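Local coordinates for phosphodiesterase (Candida albicans, PDB 6CPU), which is a mostly helical metal-containing phosphodiesterase of the HD superfamily, with zinc and magnesium ions held in its helical domain, at residues C286-I291 / K300-D305. Residues are numbered along the deposited sequence; the frame is centred on the assembly and turned at random.
Sequences CFHFLI and KQFVED
His288 NE2 gives its N-H to the carbonyl oxygen of Val215, at the end of helix 205-216, while CE1 of Phe302 lies over one face of the same imidazole. In this all-helical phosphodiesterase domain of the HD clan, the contact joins helix 276-292, whose first turn carries the zinc ligand His278, to the loop that follows it. The chain turns back after the helix and plugs one phenyl ring against its last turns; the nearest CA atoms across the contact, those of His288 and Phe302, are 9.0 Å apart, and the touching atoms belong to side chains. Phe302 CG lies anti to its backbone N (chi1 -178°), which carries the ring away from the loop and in toward the helix. There CE1 of Phe302 sits 3.5 Å from His288 CE1 and just as near ND1. The ring planes are inclined by 36° with centroids 5.0 Å apart, a slanted meeting that is neither a parallel stack nor a T-shape. One turn on, Ile291 supplies a CH-pi contact: its CG2 lies 4.2 Å from the Phe302 ring centroid and 20° off the ring normal, displaced toward the rim. The loop has its own tie to helix 205-216 through a backbone hydrogen bond between Val303 and Gly216, next to Val215, whose carbonyl accepts the His288 bond. Glu304 OE1 lies at the edge of the phenyl ring, in its plane. The other branch of Ile291 completes the grip, its CD1 reaching to 4.0 Å from Phe302 CD1.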
loop_
_atom_site.group_PDB
_atom_site.type_symbol
_atom_site.label_atom_id
_atom_site.label_comp_id
_atom_site.label_asym_id
_atom_site.label_seq_id
_atom_site.Cartn_x
_atom_site.Cartn_y
_atom_site.Cartn_z
ATOM N N CYS A 286 10.792 -6.756 4.786
ATOM C CA CYS A 286 10.383 -7.867 5.661
ATOM C C CYS A 286 10.795 -9.206 5.070
ATOM O O CYS A 286 11.295 -10.090 5.778
ATOM C CB CYS A 286 8.867 -7.887 5.875
ATOM S SG CYS A 286 8.289 -6.804 7.188
ATOM N N PHE A 287 10.555 -9.352 3.774
ATOM C CA PHE A 287 10.888 -10.580 3.055
ATOM C C PHE A 287 12.380 -10.920 3.222
ATOM O O PHE A 287 12.727 -12.046 3.575
ATOM C CB PHE A 287 10.523 -10.423 1.583
ATOM C CG PHE A 287 10.497 -11.707 0.812
ATOM C CD1 PHE A 287 9.540 -12.666 1.080
ATOM C CD2 PHE A 287 11.408 -11.939 -0.204
ATOM C CE1 PHE A 287 9.492 -13.846 0.364
ATOM C CE2 PHE A 287 11.367 -13.121 -0.935
ATOM C CZ PHE A 287 10.410 -14.078 -0.645
ATOM N N HIS A 288 13.245 -9.936 3.007
ATOM C CA HIS A 288 14.691 -10.148 3.199
ATOM C C HIS A 288 15.058 -10.445 4.659
ATOM O O HIS A 288 15.822 -11.388 4.915
ATOM C CB HIS A 288 15.510 -8.982 2.656
ATOM C CG HIS A 288 15.874 -9.128 1.212
ATOM N ND1 HIS A 288 17.180 -9.239 0.780
ATOM C CD2 HIS A 288 15.100 -9.206 0.102
ATOM C CE1 HIS A 288 17.195 -9.371 -0.534
ATOM N NE2 HIS A 288 15.946 -9.345 -0.971
ATOM N N PHE A 289 14.500 -9.680 5.606
ATOM C CA PHE A 289 14.711 -9.967 7.030
ATOM C C PHE A 289 14.393 -11.422 7.346
ATOM O O PHE A 289 15.198 -12.123 7.965
ATOM C CB PHE A 289 13.865 -9.061 7.948
ATOM C CG PHE A 289 14.199 -7.584 7.867
ATOM C CD1 PHE A 289 15.393 -7.129 7.330
ATOM C CD2 PHE A 289 13.303 -6.647 8.371
ATOM C CE1 PHE A 289 15.686 -5.777 7.278
ATOM C CE2 PHE A 289 13.592 -5.295 8.328
ATOM C CZ PHE A 289 14.777 -4.856 7.777
ATOM N N LEU A 290 13.222 -11.876 6.915
ATOM C CA LEU A 290 12.767 -13.227 7.199
ATOM C C LEU A 290 13.647 -14.317 6.567
ATOM O O LEU A 290 13.831 -15.384 7.161
ATOM C CB LEU A 290 11.317 -13.390 6.761
ATOM C CG LEU A 290 10.313 -12.599 7.617
ATOM C CD1 LEU A 290 9.028 -12.311 6.846
ATOM C CD2 LEU A 290 10.013 -13.347 8.910
ATOM N N ILE A 291 14.185 -14.060 5.380
ATOM C CA ILE A 291 15.117 -15.008 4.762
ATOM C C ILE A 291 16.396 -15.083 5.591
ATOM O O ILE A 291 16.808 -16.162 6.010
ATOM C CB ILE A 291 15.441 -14.646 3.304
ATOM C CG1 ILE A 291 14.219 -14.929 2.422
ATOM C CG2 ILE A 291 16.642 -15.447 2.800
ATOM C CD1 ILE A 291 14.205 -14.115 1.156
ATOM N N LYS A 300 17.068 -19.199 -5.579
ATOM C CA LYS A 300 18.121 -19.096 -6.593
ATOM C C LYS A 300 18.432 -17.652 -6.973
ATOM O O LYS A 300 19.578 -17.311 -7.276
ATOM C CB LYS A 300 17.727 -19.879 -7.845
ATOM C CG LYS A 300 18.839 -19.999 -8.871
ATOM C CD LYS A 300 18.498 -21.018 -9.950
ATOM C CE LYS A 300 19.723 -21.359 -10.786
ATOM N NZ LYS A 300 19.342 -22.054 -12.044
ATOM N N GLN A 301 17.405 -16.804 -6.962
ATOM C CA GLN A 301 17.532 -15.425 -7.404
ATOM C C GLN A 301 17.896 -14.454 -6.273
ATOM O O GLN A 301 17.947 -13.243 -6.491
ATOM C CB GLN A 301 16.235 -14.976 -8.090
ATOM C CG GLN A 301 15.795 -15.859 -9.252
ATOM C CD GLN A 301 14.814 -16.952 -8.869
ATOM O OE1 GLN A 301 14.863 -17.497 -7.768
ATOM N NE2 GLN A 301 13.913 -17.285 -9.785
ATOM N N PHE A 302 18.152 -14.987 -5.082
ATOM C CA PHE A 302 18.516 -14.183 -3.924
ATOM C C PHE A 302 19.978 -13.742 -4.016
ATOM O O PHE A 302 20.852 -14.554 -4.332
ATOM C CB PHE A 302 18.266 -14.993 -2.650
ATOM C CG PHE A 302 18.553 -14.244 -1.386
ATOM C CD1 PHE A 302 17.625 -13.348 -0.869
ATOM C CD2 PHE A 302 19.746 -14.440 -0.700
ATOM C CE1 PHE A 302 17.887 -12.655 0.304
ATOM C CE2 PHE A 302 20.010 -13.750 0.471
ATOM C CZ PHE A 302 19.080 -12.856 0.973
ATOM N N VAL A 303 20.237 -12.462 -3.748
ATOM C CA VAL A 303 21.586 -11.903 -3.831
ATOM C C VAL A 303 22.163 -11.797 -2.420
ATOM O O VAL A 303 21.766 -10.940 -1.630
ATOM C CB VAL A 303 21.587 -10.536 -4.539
ATOM C CG1 VAL A 303 22.986 -9.936 -4.562
ATOM C CG2 VAL A 303 21.048 -10.676 -5.958
ATOM N N GLU A 304 23.096 -12.690 -2.110
ATOM C CA GLU A 304 23.595 -12.856 -0.747
ATOM C C GLU A 304 24.159 -11.571 -0.131
ATOM O O GLU A 304 23.990 -11.342 1.063
ATOM C CB GLU A 304 24.662 -13.959 -0.717
ATOM C CG GLU A 304 25.144 -14.334 0.672
ATOM C CD GLU A 304 24.033 -14.834 1.571
ATOM O OE1 GLU A 304 23.246 -15.697 1.126
ATOM O OE2 GLU A 304 23.952 -14.371 2.730
ATOM N N ASP A 305 24.817 -10.747 -0.940
ATOM C CA ASP A 305 25.505 -9.555 -0.446
ATOM C C ASP A 305 24.578 -8.339 -0.476
ATOM O O ASP A 305 24.305 -7.794 -1.543
ATOM C CB ASP A 305 26.751 -9.285 -1.291
ATOM C CG ASP A 305 27.635 -8.176 -0.722
ATOM O OD1 ASP A 305 27.156 -7.326 0.065
ATOM O OD2 ASP A 305 28.828 -8.147 -1.081
#